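Local coordinates for protein POP2 (Saccharomyces cerevisiae, PDB 1UOC) that degrades mRNA poly(A) tails from the 3' end, as the RNase D-type domain of a nuclease subunit in the CCR4-NOT deadenylase complex, at residues F15-W20 / S98-N103; F75-Q80 / F104-K109. All blocks are in the same frame, centred on the assembly; numbering follows the deposited sequence.

Interaction 1: F15-W20 / S98-N103; sequences FVRDVW and STWQFN
Phe15 O lies 3.8 Å from Thr99 CB, and a water that donates to Phe15 O also accepts from Ser98 N. At Val16 the pairing turns apolar: its CG2 lies 3.9 Å from Thr99 CG2, while CG1 leans over Gln101 CB. Arg17 uses both backbone groups, Arg17 N bonding to Thr99 O (2.9 Å) and Arg17 O accepting from Gln101 N (3.0 Å), the staggered bonding of a parallel pair. Its side chain skirts Trp100 CD1 and bends at chi2 and chi3, and NE forms a salt bridge with Glu27, whose carboxylate also takes Trp100 NE1. Asp18 lies on the other face, its carboxylate beside the amide ends of Gln101 and Asn103. Val19 repeats the scheme of Arg17: Val19 N reaches Gln101 O at 2.9 Å and Val19 O takes Asn103 N at 3.0 Å. Its CG2 lies 3.7 Å from Trp100 CD1, near the plane of that ring, and also over a face of the Phe102 ring. Trp20, with CG anti to its carbonyl carbon (chi1 -57°), brings its indole over Asn103, whose CB sits 3.6 Å from the six-ring centroid and 19° off the normal, a CH-pi contact; ring and amide planes stack at 12°. A serine in place of Trp20 would probably uncover the Asn103 side chain and leave its amide freer to turn. Three successive parallel bridges thus add 17-19 as an outermost strand, next to 99-103, of the mixed sheet in this RNase H-like DEDD nuclease domain.

Interaction 2: F75-Q80 / F104-K109; sequences FLNPIQ and FEFDPK
Phe104 and Ile79 meet through the backbone, where Phe104 N donates to Ile79 O at 3.0 Å. The N-H points almost straight at the oxygen (171°), although the donor stands 42° out of the carbonyl plane. From there Phe104 starts toward 75-80, its ring then passing crosswise to Pro78-Gln80. CB lies 3.5 Å from Pro78 O, and CG is still 4.1 Å from that same Pro78 O. One step on, CD1 comes 3.8 Å from Ile79 O. Ile79 O and Gln80 N lie at the ring's edge, near its plane. Pro78 CB is 4.2 Å from Phe104 CD1. The same ring meets Phe141 edge to face. Ile79 leaves the backbone heading away from the loop, but with CG1 anti to the backbone N (chi1 -175°) and a bend at the next bond, its CD1 returns to 3.7 Å from Phe106 CB. Ile79 and Gln80 both face Glu46, a predicted metal ligand, in a classic beta bulge of strand 77-86. Phe104 and Phe106 pack against the start of that strand before the loop diverges; strand 40-48 bonds to Ile79 and Gln80, and helix 128-134 covers Ile79 and Phe106 through His131.

From the N terminus, the chain lays down 15-20, passes through helix 24-34, strand 40-48 and helix 61-73, and reaches 75-80 before 98-103 returns to close the long loop of interaction 1. Interaction 2 begins within that loop and ends beyond it, at 104-109, so the two contacts cross rather than nest; its own loop of 23 residues holds strand 99-103. Their centres are about 17 Å apart, yet they touch where Gln80 borders Gln101, Phe102 and Asn103 on adjoining strands 77-86 and 99-103. Interaction 1 ties the outermost strand 17-19 to 99-103; interaction 2 ties the loop before helix 115-123 to the start of strand 77-86.

Interaction 1: F15-W20 / S98-N103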
loop_
_atom_site.group_PDB
_atom_site.type_symbol
_atom_site.label_atom_id
_atom_site.label_comp_id
_atom_site.label_asym_id
_atom_site.label_seq_id
_atom_site.Cartn_x
_atom_site.Cartn_y
_atom_site.Cartn_z
ATOM N N PHE A 15 2.580 -13.325 -9.014
ATOM C CA PHE A 15 3.338 -14.147 -8.086
ATOM C C PHE A 15 3.777 -13.245 -6.936
ATOM O O PHE A 15 4.338 -12.177 -7.173
ATOM C CB PHE A 15 4.573 -14.723 -8.790
ATOM C CG PHE A 15 5.564 -15.344 -7.851
ATOM C CD1 PHE A 15 5.276 -16.548 -7.214
ATOM C CD2 PHE A 15 6.766 -14.704 -7.565
ATOM C CE1 PHE A 15 6.173 -17.107 -6.293
ATOM C CE2 PHE A 15 7.675 -15.252 -6.645
ATOM C CZ PHE A 15 7.376 -16.456 -6.007
ATOM N N VAL A 16 3.518 -13.674 -5.702
ATOM C CA VAL A 16 3.890 -12.912 -4.511
ATOM C C VAL A 16 4.988 -13.613 -3.711
ATOM O O VAL A 16 4.796 -14.735 -3.246
ATOM C CB VAL A 16 2.688 -12.718 -3.564
ATOM C CG1 VAL A 16 3.123 -11.941 -2.336
ATOM C CG2 VAL A 16 1.559 -12.002 -4.272
ATOM N N ARG A 17 6.136 -12.964 -3.540
ATOM C CA ARG A 17 7.206 -13.580 -2.770
ATOM C C ARG A 17 7.008 -13.259 -1.301
ATOM O O ARG A 17 6.892 -12.090 -0.930
ATOM C CB ARG A 17 8.579 -13.061 -3.194
ATOM C CG ARG A 17 9.691 -13.466 -2.224
ATOM C CD ARG A 17 10.360 -14.770 -2.634
ATOM N NE ARG A 17 11.400 -14.547 -3.639
ATOM C CZ ARG A 17 11.545 -15.267 -4.748
ATOM N NH1 ARG A 17 10.720 -16.269 -5.005
ATOM N NH2 ARG A 17 12.512 -14.980 -5.612
ATOM N N ASP A 18 6.955 -14.300 -0.477
ATOM C CA ASP A 18 6.801 -14.136 0.955
ATOM C C ASP A 18 8.164 -13.794 1.525
ATOM O O ASP A 18 9.183 -14.357 1.108
ATOM C CB ASP A 18 6.295 -15.424 1.600
ATOM C CG ASP A 18 4.801 -15.414 1.819
ATOM O OD1 ASP A 18 4.315 -14.584 2.620
ATOM O OD2 ASP A 18 4.108 -16.236 1.187
ATOM N N VAL A 19 8.182 -12.853 2.459
ATOM C CA VAL A 19 9.423 -12.444 3.088
ATOM C C VAL A 19 9.302 -12.649 4.595
ATOM O O VAL A 19 8.282 -12.305 5.202
ATOM C CB VAL A 19 9.745 -10.954 2.792
ATOM C CG1 VAL A 19 11.168 -10.628 3.227
ATOM C CG2 VAL A 19 9.570 -10.661 1.302
ATOM N N TRP A 20 10.344 -13.243 5.173
ATOM C CA TRP A 20 10.432 -13.504 6.601
ATOM C C TRP A 20 11.793 -12.971 7.002
ATOM O O TRP A 20 12.454 -12.334 6.191
ATOM C CB TRP A 20 10.324 -15.012 6.893
ATOM C CG TRP A 20 9.058 -15.605 6.359
ATOM C CD1 TRP A 20 8.850 -16.085 5.096
ATOM C CD2 TRP A 20 7.792 -15.676 7.025
ATOM N NE1 TRP A 20 7.537 -16.443 4.933
ATOM C CE2 TRP A 20 6.863 -16.202 6.099
ATOM C CE3 TRP A 20 7.352 -15.342 8.306
ATOM C CZ2 TRP A 20 5.520 -16.404 6.415
ATOM C CZ3 TRP A 20 6.013 -15.542 8.628
ATOM C CH2 TRP A 20 5.111 -16.068 7.682
ATOM N N SER A 98 8.044 -9.506 -8.240
ATOM C CA SER A 98 7.760 -8.098 -8.435
ATOM C C SER A 98 6.775 -7.634 -7.336
ATOM O O SER A 98 6.346 -6.477 -7.299
ATOM C CB SER A 98 7.134 -7.934 -9.812
ATOM O OG SER A 98 7.225 -6.609 -10.232
ATOM N N THR A 99 6.399 -8.561 -6.462
ATOM C CA THR A 99 5.484 -8.262 -5.368
ATOM C C THR A 99 5.979 -9.021 -4.158
ATOM O O THR A 99 6.365 -10.179 -4.261
ATOM C CB THR A 99 4.037 -8.699 -5.692
ATOM O OG1 THR A 99 3.568 -7.972 -6.825
ATOM C CG2 THR A 99 3.104 -8.390 -4.505
ATOM N N TRP A 100 5.960 -8.365 -3.009
ATOM C CA TRP A 100 6.451 -8.964 -1.785
ATOM C C TRP A 100 5.419 -8.828 -0.690
ATOM O O TRP A 100 4.647 -7.865 -0.664
ATOM C CB TRP A 100 7.723 -8.238 -1.332
ATOM C CG TRP A 100 8.897 -8.423 -2.258
ATOM C CD1 TRP A 100 9.859 -9.390 -2.181
ATOM C CD2 TRP A 100 9.181 -7.666 -3.443
ATOM N NE1 TRP A 100 10.720 -9.284 -3.243
ATOM C CE2 TRP A 100 10.326 -8.238 -4.038
ATOM C CE3 TRP A 100 8.571 -6.566 -4.063
ATOM C CZ2 TRP A 100 10.880 -7.745 -5.227
ATOM C CZ3 TRP A 100 9.117 -6.077 -5.241
ATOM C CH2 TRP A 100 10.262 -6.668 -5.813
ATOM N N GLN A 101 5.416 -9.803 0.211
ATOM C CA GLN A 101 4.539 -9.777 1.363
ATOM C C GLN A 101 5.447 -9.959 2.552
ATOM O O GLN A 101 5.920 -11.059 2.814
ATOM C CB GLN A 101 3.504 -10.898 1.347
ATOM C CG GLN A 101 2.531 -10.771 2.531
ATOM C CD GLN A 101 1.388 -11.767 2.478
ATOM O OE1 GLN A 101 1.537 -12.918 2.859
ATOM N NE2 GLN A 101 0.244 -11.321 2.001
ATOM N N PHE A 102 5.704 -8.869 3.260
ATOM C CA PHE A 102 6.550 -8.922 4.433
ATOM C C PHE A 102 5.718 -9.370 5.634
ATOM O O PHE A 102 4.662 -8.808 5.918
ATOM C CB PHE A 102 7.169 -7.547 4.692
ATOM C CG PHE A 102 8.023 -7.035 3.553
ATOM C CD1 PHE A 102 7.448 -6.344 2.485
ATOM C CD2 PHE A 102 9.394 -7.247 3.550
ATOM C CE1 PHE A 102 8.230 -5.873 1.432
ATOM C CE2 PHE A 102 10.190 -6.781 2.500
ATOM C CZ PHE A 102 9.602 -6.091 1.437
ATOM N N ASN A 103 6.196 -10.391 6.334
ATOM C CA ASN A 103 5.492 -10.919 7.498
ATOM C C ASN A 103 6.270 -10.501 8.751
ATOM O O ASN A 103 7.456 -10.791 8.883
ATOM C CB ASN A 103 5.394 -12.439 7.374
ATOM C CG ASN A 103 4.679 -12.876 6.094
ATOM O OD1 ASN A 103 5.314 -13.201 5.086
ATOM N ND2 ASN A 103 3.355 -12.875 6.130
HETATM O O HOH W 1 6.008 -10.940 -8.971
#

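Interaction 2: F75-Q80 / F104-K109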
loop_
_atom_site.group_PDB
_atom_site.type_symbol
_atom_site.label_atom_id
_atom_site.label_comp_id
_atom_site.label_asym_id
_atom_site.label_seq_id
_atom_site.Cartn_x
_atom_site.Cartn_y
_atom_site.Cartn_z
ATOM N N PHE A 75 -0.809 2.008 18.629
ATOM C CA PHE A 75 -1.380 0.883 19.356
ATOM C C PHE A 75 -1.737 -0.229 18.367
ATOM O O PHE A 75 -2.115 -1.334 18.758
ATOM C CB PHE A 75 -2.621 1.314 20.141
ATOM C CG PHE A 75 -3.001 0.355 21.233
ATOM C CD1 PHE A 75 -2.124 0.108 22.288
ATOM C CD2 PHE A 75 -4.214 -0.331 21.194
ATOM C CE1 PHE A 75 -2.443 -0.815 23.291
ATOM C CE2 PHE A 75 -4.548 -1.257 22.190
ATOM C CZ PHE A 75 -3.659 -1.499 23.240
ATOM N N LEU A 76 -1.620 0.088 17.080
ATOM C CA LEU A 76 -1.884 -0.860 16.001
ATOM C C LEU A 76 -0.540 -1.474 15.647
ATOM O O LEU A 76 0.427 -0.751 15.430
ATOM C CB LEU A 76 -2.413 -0.140 14.755
ATOM C CG LEU A 76 -3.867 0.313 14.625
ATOM C CD1 LEU A 76 -3.993 1.302 13.471
ATOM C CD2 LEU A 76 -4.765 -0.897 14.398
ATOM N N ASN A 77 -0.463 -2.796 15.593
ATOM C CA ASN A 77 0.795 -3.439 15.234
ATOM C C ASN A 77 0.649 -4.193 13.914
ATOM O O ASN A 77 -0.268 -4.999 13.730
ATOM C CB ASN A 77 1.282 -4.368 16.359
ATOM C CG ASN A 77 0.186 -5.270 16.909
ATOM O OD1 ASN A 77 -0.886 -4.798 17.313
ATOM N ND2 ASN A 77 0.458 -6.575 16.951
ATOM N N PRO A 78 1.558 -3.930 12.970
ATOM C CA PRO A 78 1.564 -4.556 11.647
ATOM C C PRO A 78 1.874 -6.045 11.722
ATOM O O PRO A 78 2.810 -6.453 12.400
ATOM C CB PRO A 78 2.669 -3.800 10.900
ATOM C CG PRO A 78 3.071 -2.665 11.828
ATOM C CD PRO A 78 2.810 -3.194 13.188
ATOM N N ILE A 79 1.088 -6.848 11.021
ATOM C CA ILE A 79 1.311 -8.280 10.994
ATOM C C ILE A 79 1.823 -8.613 9.582
ATOM O O ILE A 79 2.659 -9.499 9.394
ATOM C CB ILE A 79 -0.006 -9.047 11.316
ATOM C CG1 ILE A 79 0.260 -10.553 11.409
ATOM C CG2 ILE A 79 -1.042 -8.785 10.271
ATOM C CD1 ILE A 79 0.938 -10.975 12.698
ATOM N N GLN A 80 1.322 -7.879 8.594
ATOM C CA GLN A 80 1.724 -8.071 7.202
ATOM C C GLN A 80 1.724 -6.749 6.442
ATOM O O GLN A 80 0.982 -5.814 6.779
ATOM C CB GLN A 80 0.781 -9.047 6.489
ATOM C CG GLN A 80 1.067 -10.513 6.747
ATOM C CD GLN A 80 0.066 -11.435 6.074
ATOM O OE1 GLN A 80 0.324 -12.630 5.909
ATOM N NE2 GLN A 80 -1.085 -10.892 5.691
ATOM N N PHE A 104 5.608 -9.796 9.662
ATOM C CA PHE A 104 6.287 -9.303 10.853
ATOM C C PHE A 104 6.160 -10.175 12.088
ATOM O O PHE A 104 5.235 -10.989 12.207
ATOM C CB PHE A 104 5.813 -7.886 11.176
ATOM C CG PHE A 104 6.112 -6.896 10.096
ATOM C CD1 PHE A 104 5.177 -6.614 9.108
ATOM C CD2 PHE A 104 7.348 -6.260 10.044
ATOM C CE1 PHE A 104 5.466 -5.705 8.078
ATOM C CE2 PHE A 104 7.649 -5.355 9.020
ATOM C CZ PHE A 104 6.705 -5.079 8.036
ATOM N N GLU A 105 7.093 -9.992 13.013
ATOM C CA GLU A 105 7.094 -10.765 14.244
ATOM C C GLU A 105 5.809 -10.528 15.013
ATOM O O GLU A 105 5.270 -9.425 15.019
ATOM C CB GLU A 105 8.303 -10.404 15.115
ATOM C CG GLU A 105 8.234 -9.060 15.813
ATOM C CD GLU A 105 9.588 -8.644 16.386
ATOM O OE1 GLU A 105 9.642 -7.703 17.205
ATOM O OE2 GLU A 105 10.603 -9.260 16.002
ATOM N N PHE A 106 5.321 -11.581 15.654
ATOM C CA PHE A 106 4.094 -11.508 16.416
ATOM C C PHE A 106 4.257 -12.269 17.728
ATOM O O PHE A 106 4.764 -13.388 17.742
ATOM C CB PHE A 106 2.955 -12.102 15.593
ATOM C CG PHE A 106 1.646 -12.095 16.297
ATOM C CD1 PHE A 106 1.013 -10.893 16.605
ATOM C CD2 PHE A 106 1.046 -13.291 16.669
ATOM C CE1 PHE A 106 -0.199 -10.881 17.277
ATOM C CE2 PHE A 106 -0.166 -13.293 17.343
ATOM C CZ PHE A 106 -0.792 -12.082 17.649
ATOM N N ASP A 107 3.813 -11.656 18.820
ATOM C CA ASP A 107 3.924 -12.246 20.155
ATOM C C ASP A 107 2.674 -13.043 20.537
ATOM O O ASP A 107 1.620 -12.471 20.803
ATOM C CB ASP A 107 4.166 -11.132 21.176
ATOM C CG ASP A 107 4.472 -9.795 20.505
ATOM O OD1 ASP A 107 3.562 -9.239 19.841
ATOM O OD2 ASP A 107 5.621 -9.306 20.624
ATOM N N PRO A 108 2.789 -14.381 20.571
ATOM C CA PRO A 108 1.703 -15.309 20.908
ATOM C C PRO A 108 1.038 -15.066 22.262
ATOM O O PRO A 108 0.007 -15.666 22.564
ATOM C CB PRO A 108 2.391 -16.674 20.853
ATOM C CG PRO A 108 3.474 -16.465 19.849
ATOM C CD PRO A 108 4.020 -15.125 20.252
ATOM N N LYS A 109 1.624 -14.194 23.077
ATOM C CA LYS A 109 1.055 -13.919 24.386
ATOM C C LYS A 109 0.485 -12.504 24.510
ATOM O O LYS A 109 -0.173 -12.189 25.498
ATOM C CB LYS A 109 2.106 -14.174 25.469
ATOM C CG LYS A 109 1.572 -14.192 26.915
ATOM C CD LYS A 109 0.768 -15.458 27.257
ATOM C CE LYS A 109 -0.722 -15.308 26.957
ATOM N NZ LYS A 109 -1.385 -14.281 27.815
#